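Side-chain contacts in uncharacterized protein YacP (Bacillus subtilis, PDB 5MQ8), which acts as an endoribonuclease, Rae1, involved in ribosome-dependent mRNA decay and built on a PIN-like NYN domain: residues 33-36 against 37-40; 127-130 against 131-134; 135-138 against 139-142. All blocks are in the same frame, centred on the assembly; numbering follows the deposited sequence.

All three contacts are i to i+4 or i to i+3 neighbours along helices. Interaction 1 sits on helix 23-44, nearly all buried and close to the centre of the chain, whereas interactions 2 and 3 follow one another on helix 121-145, increasingly far from that centre and partly exposed. The two helices meet where Lys36 reaches Glu132 and Tyr40 reaches Glu127, joining interactions 1 and 2; Glu39 and Ile135 make a lighter touch between 1 and 3. Chemistry follows place: a lysine-glutamate pair within a largely buried contact in 1, arginine planes laid over a carbonyl and a methyl in 2, a surface glutamate-arginine bridge in 3. Interactions 1 and 3 both pack on the second subunit.

Interaction 1 (33-36 against 37-40); sequences LIQK and MAEY
Lys36 NZ is held between carboxylates: it gives a 2.8 Å bond to Glu39 OE1, on the syn lone pair of that oxygen, and a weak one of 3.3 Å to Glu39 OE2, while Glu132 of helix 121-145 supplies a second salt bridge. Two acids around one ammonium would probably keep the lysine charged although the contact is largely buried. Lys36 gets there by a folded route, bent at chi2, chi3 and chi4, which brings its chain alongside that of Glu39, three residues on, the two pointing the same way. The chain of Gln35 crosses that of Glu39 at about a right angle.

On the core side of the helix, Leu33 CD1 lies 4.2 Å from Met37 CG, the two chains running side by side. Leu33 has CG anti to its own nitrogen (chi1 177°), which carries CD1 up to the methionine one turn later. Beneath the side chains runs ordinary alpha-helical bonding: Met37 N to Leu33 O at 2.9 Å, and Tyr40 N to Lys36 O at 3.1 Å.

Helix 23-44 packs on the parallel sheet of the PIN-like fold, with Met37 resting on Leu4 and Val6 of strand 3-7 and on Val48 and Val50 of strand 47-52. Leu33 adds a touch on Phe52 of the same strand 47-52. Tyr40 leans on Leu124 and Ile131 of helix 121-145, its hydroxyl hydrogen-bonded to Glu127, and Ala38 meets Leu158 of the second subunit.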
# COMPACT_ATOMS: atom_id res chain seq x y z
N LEU A 33 14.99 5.36 6.44
CA LEU A 33 15.21 5.16 7.87
C LEU A 33 14.04 5.66 8.72
O LEU A 33 13.60 4.93 9.61
CB LEU A 33 16.56 5.77 8.34
CG LEU A 33 16.88 5.70 9.83
CD1 LEU A 33 16.98 4.24 10.33
CD2 LEU A 33 18.17 6.46 10.13
N ILE A 34 13.51 6.86 8.42
CA ILE A 34 12.34 7.41 9.13
C ILE A 34 11.12 6.49 9.02
O ILE A 34 10.42 6.27 10.03
CB ILE A 34 12.03 8.86 8.68
CG1 ILE A 34 13.16 9.81 9.13
CG2 ILE A 34 10.68 9.34 9.20
CD1 ILE A 34 13.23 11.10 8.32
N GLN A 35 10.87 5.93 7.81
CA GLN A 35 9.76 5.01 7.57
C GLN A 35 9.94 3.71 8.37
O GLN A 35 8.98 3.26 8.99
CB GLN A 35 9.55 4.76 6.05
CG GLN A 35 8.39 3.80 5.69
CD GLN A 35 7.04 4.10 6.33
OE1 GLN A 35 6.34 3.20 6.82
NE2 GLN A 35 6.64 5.35 6.38
N LYS A 36 11.17 3.17 8.40
CA LYS A 36 11.52 1.98 9.18
C LYS A 36 11.27 2.23 10.67
O LYS A 36 10.74 1.35 11.36
CB LYS A 36 12.99 1.55 8.96
CG LYS A 36 13.33 1.06 7.55
CD LYS A 36 12.42 -0.06 7.06
CE LYS A 36 11.63 0.41 5.86
NZ LYS A 36 10.28 -0.21 5.80
N MET A 37 11.63 3.44 11.16
CA MET A 37 11.44 3.81 12.55
C MET A 37 9.96 4.05 12.91
O MET A 37 9.59 3.84 14.07
CB MET A 37 12.34 4.99 12.97
CG MET A 37 13.86 4.63 13.04
SD MET A 37 14.33 2.96 13.59
CE MET A 37 13.92 3.02 15.16
N ALA A 38 9.11 4.42 11.92
CA ALA A 38 7.66 4.58 12.10
C ALA A 38 7.06 3.21 12.36
O ALA A 38 6.31 3.06 13.31
CB ALA A 38 7.03 5.20 10.85
N GLU A 39 7.47 2.19 11.56
CA GLU A 39 7.05 0.80 11.72
C GLU A 39 7.46 0.26 13.10
O GLU A 39 6.62 -0.35 13.77
CB GLU A 39 7.65 -0.07 10.62
CG GLU A 39 6.91 0.05 9.31
CD GLU A 39 7.74 -0.10 8.05
OE1 GLU A 39 8.81 -0.75 8.11
OE2 GLU A 39 7.31 0.42 7.00
N TYR A 40 8.72 0.53 13.54
CA TYR A 40 9.27 0.13 14.83
C TYR A 40 8.46 0.73 15.96
O TYR A 40 8.06 -0.01 16.86
CB TYR A 40 10.76 0.54 14.96
CG TYR A 40 11.45 -0.02 16.19
CD1 TYR A 40 11.39 0.64 17.41
CD2 TYR A 40 12.19 -1.19 16.11
CE1 TYR A 40 11.99 0.11 18.55
CE2 TYR A 40 12.84 -1.71 17.24
CZ TYR A 40 12.73 -1.06 18.45
OH TYR A 40 13.37 -1.58 19.56

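Interaction 2 (127-130 against 131-134); sequences EVET and IERR
Residues 127-130 and 131-134 are consecutive turns of one alpha helix, bonded i to i+4: Ile131 N to Glu127 O at 3.0 Å, nearly straight at 168°, and Glu132 N to Val128 O at 2.9 Å. Arg133 N reaches Glu129 O less closely, at 3.3 Å.

That same Glu129 carbonyl oxygen lies over the centre of the Arg133 guanidinium, 3.6 Å above its plane. The arginine is bent at chi3 (-75°), which folds the group back over the preceding turn; Glu129 CB is 3.7 Å from Arg133 NH2, yet the Glu129 carboxylate makes no ion pair with it. Thr130 and Arg134 run side by side. The methyl CG2 of the threonine sits over the middle of the Arg134 guanidinium, 3.5 Å from CZ, while Thr130 OG1 bonds back to Arg126 O within the helix.

This is part of helix 121-145, which follows strand 117-119 at one edge of the parallel sheet in this PIN-clan domain. Its inward side faces helix 23-44, where Ile131 packs on Tyr43; the polar ends of Glu127 and Glu132 turn to that helix too, for a hydrogen bond with Tyr40 and a salt bridge with Lys36. Ile131 CG1 also lies against Glu127 O, at 3.3 Å. A long, weak ion pair links Glu132 to Lys150 of the second subunit.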
# COMPACT_ATOMS: atom_id res chain seq x y z
N GLU A 127 15.93 -6.35 14.24
CA GLU A 127 14.64 -6.03 14.85
C GLU A 127 13.71 -5.40 13.81
O GLU A 127 12.57 -5.85 13.66
CB GLU A 127 14.83 -5.08 16.03
CG GLU A 127 15.41 -5.77 17.25
CD GLU A 127 15.52 -4.95 18.52
OE1 GLU A 127 15.00 -3.81 18.56
OE2 GLU A 127 16.11 -5.48 19.49
N VAL A 128 14.22 -4.41 13.04
CA VAL A 128 13.47 -3.75 11.97
C VAL A 128 13.03 -4.76 10.89
O VAL A 128 11.88 -4.74 10.48
CB VAL A 128 14.24 -2.52 11.39
CG1 VAL A 128 13.71 -2.09 10.04
CG2 VAL A 128 14.22 -1.34 12.38
N GLU A 129 13.95 -5.64 10.44
CA GLU A 129 13.64 -6.64 9.41
C GLU A 129 12.55 -7.63 9.83
O GLU A 129 11.68 -7.95 9.02
CB GLU A 129 14.90 -7.36 8.92
CG GLU A 129 15.74 -6.47 8.01
CD GLU A 129 17.08 -7.01 7.54
OE1 GLU A 129 17.65 -7.88 8.23
OE2 GLU A 129 17.58 -6.52 6.50
N THR A 130 12.57 -8.05 11.11
CA THR A 130 11.58 -8.97 11.71
C THR A 130 10.21 -8.28 11.79
O THR A 130 9.21 -8.89 11.39
CB THR A 130 12.08 -9.47 13.10
OG1 THR A 130 13.28 -10.20 12.97
CG2 THR A 130 11.05 -10.27 13.86
N ILE A 131 10.17 -7.04 12.32
CA ILE A 131 8.96 -6.21 12.47
C ILE A 131 8.30 -5.94 11.10
O ILE A 131 7.09 -6.09 10.98
CB ILE A 131 9.25 -4.91 13.29
CG1 ILE A 131 9.48 -5.25 14.77
CG2 ILE A 131 8.14 -3.87 13.12
CD1 ILE A 131 10.11 -4.17 15.63
N GLU A 132 9.11 -5.61 10.08
CA GLU A 132 8.65 -5.37 8.71
C GLU A 132 7.89 -6.60 8.17
O GLU A 132 6.81 -6.46 7.61
CB GLU A 132 9.85 -5.14 7.78
CG GLU A 132 10.24 -3.70 7.53
CD GLU A 132 11.27 -3.56 6.43
OE1 GLU A 132 12.37 -4.14 6.57
OE2 GLU A 132 10.97 -2.91 5.40
N ARG A 133 8.51 -7.80 8.30
CA ARG A 133 7.95 -9.06 7.83
C ARG A 133 6.69 -9.44 8.56
O ARG A 133 5.77 -9.96 7.93
CB ARG A 133 9.00 -10.19 7.92
CG ARG A 133 10.01 -10.18 6.77
CD ARG A 133 10.88 -11.43 6.75
NE ARG A 133 11.91 -11.42 7.79
CZ ARG A 133 13.15 -10.96 7.63
NH1 ARG A 133 13.53 -10.46 6.46
NH2 ARG A 133 14.02 -10.99 8.63
N ARG A 134 6.64 -9.16 9.88
CA ARG A 134 5.50 -9.45 10.74
C ARG A 134 4.31 -8.57 10.38
O ARG A 134 3.20 -9.09 10.25
CB ARG A 134 5.88 -9.29 12.22
CG ARG A 134 5.79 -10.60 13.00
CD ARG A 134 6.52 -10.54 14.34
NE ARG A 134 7.44 -11.67 14.50
CZ ARG A 134 8.36 -11.76 15.45
NH1 ARG A 134 8.51 -10.78 16.33
NH2 ARG A 134 9.16 -12.81 15.52

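Interaction 3 (135-138 against 139-142); sequences IERR and VRKI
Glu136 and Arg140, one helical turn apart, carry the salt bridge of this contact, with OE1 of the glutamate 3.0 Å from NH2 of the arginine. The two chains lie side by side and point the same way, but their flat ends are turned 79° against each other, so the carboxylate meets the guanidinium through one oxygen and one terminal nitrogen instead of a coplanar two-pronged pairing. Arg140 is extended from CG to NE, and with chi1 at -78° its CG stands beside its own nitrogen, sending the chain back over the preceding turn; Glu136 O then lies over one face of the guanidinium. The other carboxylate oxygen, Glu136 OE2, has a long, weak ion pair with Lys150 of the second subunit.

The apolar pair is Ile135 CG2 and Val139 CG2, 4.3 Å apart. Methyl groups also come up against backbone carbonyls: Val139 CG2 rests 3.3 Å from Ile135 O, and a turn further on Ile142 CG2 approaches Arg138 O at 3.4 Å.

Backbone hydrogen bonds give the regular alpha-helical frame. Arg140 N reaches Glu136 O at 2.9 Å and Val139 N reaches Ile135 O at 3.0 Å, while Ile142 N closes on Arg138 O with an almost straight N-H, 168°.

These residues occupy the later part of helix 121-145, well away from the centre of the chain. Ile135 still reaches Glu39 and Tyr43 of helix 23-44. Beyond it the second subunit takes over: Phe161 of that chain packs on Ile135, its Thr160 on Val139, and its Trp164 on both Arg138 and Ile142, making this side of the helix part of the interface between the two copies.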
# COMPACT_ATOMS: atom_id res chain seq x y z
N ILE A 135 4.54 -7.24 10.20
CA ILE A 135 3.48 -6.30 9.83
C ILE A 135 2.89 -6.70 8.49
O ILE A 135 1.66 -6.77 8.37
CB ILE A 135 3.94 -4.81 9.88
CG1 ILE A 135 4.23 -4.36 11.31
CG2 ILE A 135 2.91 -3.88 9.21
CD1 ILE A 135 4.94 -3.00 11.42
N GLU A 136 3.75 -7.02 7.50
CA GLU A 136 3.35 -7.44 6.15
C GLU A 136 2.48 -8.69 6.18
O GLU A 136 1.46 -8.71 5.50
CB GLU A 136 4.57 -7.65 5.25
CG GLU A 136 5.11 -6.37 4.63
CD GLU A 136 6.22 -6.54 3.61
OE1 GLU A 136 6.13 -7.45 2.76
OE2 GLU A 136 7.16 -5.71 3.63
N ARG A 137 2.88 -9.70 6.99
CA ARG A 137 2.15 -10.96 7.15
C ARG A 137 0.77 -10.73 7.76
O ARG A 137 -0.20 -11.29 7.26
CB ARG A 137 2.93 -11.96 7.99
CG ARG A 137 3.66 -13.02 7.17
CD ARG A 137 4.02 -14.26 7.98
NE ARG A 137 4.99 -13.98 9.04
CZ ARG A 137 4.69 -13.92 10.34
NH1 ARG A 137 3.46 -14.16 10.75
NH2 ARG A 137 5.64 -13.65 11.23
N ARG A 138 0.68 -9.90 8.81
CA ARG A 138 -0.58 -9.58 9.49
C ARG A 138 -1.54 -8.82 8.58
O ARG A 138 -2.76 -9.02 8.67
CB ARG A 138 -0.34 -8.79 10.80
CG ARG A 138 0.36 -9.62 11.88
CD ARG A 138 -0.57 -10.11 12.99
NE ARG A 138 -0.78 -9.11 14.04
CZ ARG A 138 0.08 -8.85 15.03
NH1 ARG A 138 1.24 -9.50 15.10
NH2 ARG A 138 -0.20 -7.93 15.94
N VAL A 139 -0.99 -7.92 7.72
CA VAL A 139 -1.76 -7.14 6.77
C VAL A 139 -2.28 -8.05 5.65
O VAL A 139 -3.45 -7.94 5.30
CB VAL A 139 -1.01 -5.87 6.28
CG1 VAL A 139 -1.72 -5.22 5.10
CG2 VAL A 139 -0.86 -4.86 7.41
N ARG A 140 -1.45 -9.00 5.16
CA ARG A 140 -1.86 -9.97 4.14
C ARG A 140 -2.97 -10.89 4.67
O ARG A 140 -3.91 -11.19 3.93
CB ARG A 140 -0.69 -10.81 3.66
CG ARG A 140 0.21 -10.09 2.67
CD ARG A 140 1.14 -11.05 1.95
NE ARG A 140 2.38 -10.38 1.57
CZ ARG A 140 3.54 -10.51 2.21
NH1 ARG A 140 3.64 -11.33 3.25
NH2 ARG A 140 4.62 -9.85 1.80
N LYS A 141 -2.87 -11.29 5.95
CA LYS A 141 -3.83 -12.15 6.62
C LYS A 141 -5.19 -11.46 6.75
O LYS A 141 -6.19 -12.03 6.32
CB LYS A 141 -3.30 -12.63 7.98
CG LYS A 141 -4.27 -13.49 8.79
CD LYS A 141 -3.75 -13.76 10.19
CE LYS A 141 -4.78 -14.40 11.08
NZ LYS A 141 -5.67 -13.39 11.71
N ILE A 142 -5.22 -10.24 7.33
CA ILE A 142 -6.48 -9.52 7.53
C ILE A 142 -7.12 -9.02 6.21
O ILE A 142 -8.35 -8.95 6.14
CB ILE A 142 -6.39 -8.38 8.59
CG1 ILE A 142 -7.80 -7.94 9.09
CG2 ILE A 142 -5.58 -7.18 8.10
CD1 ILE A 142 -8.76 -9.08 9.70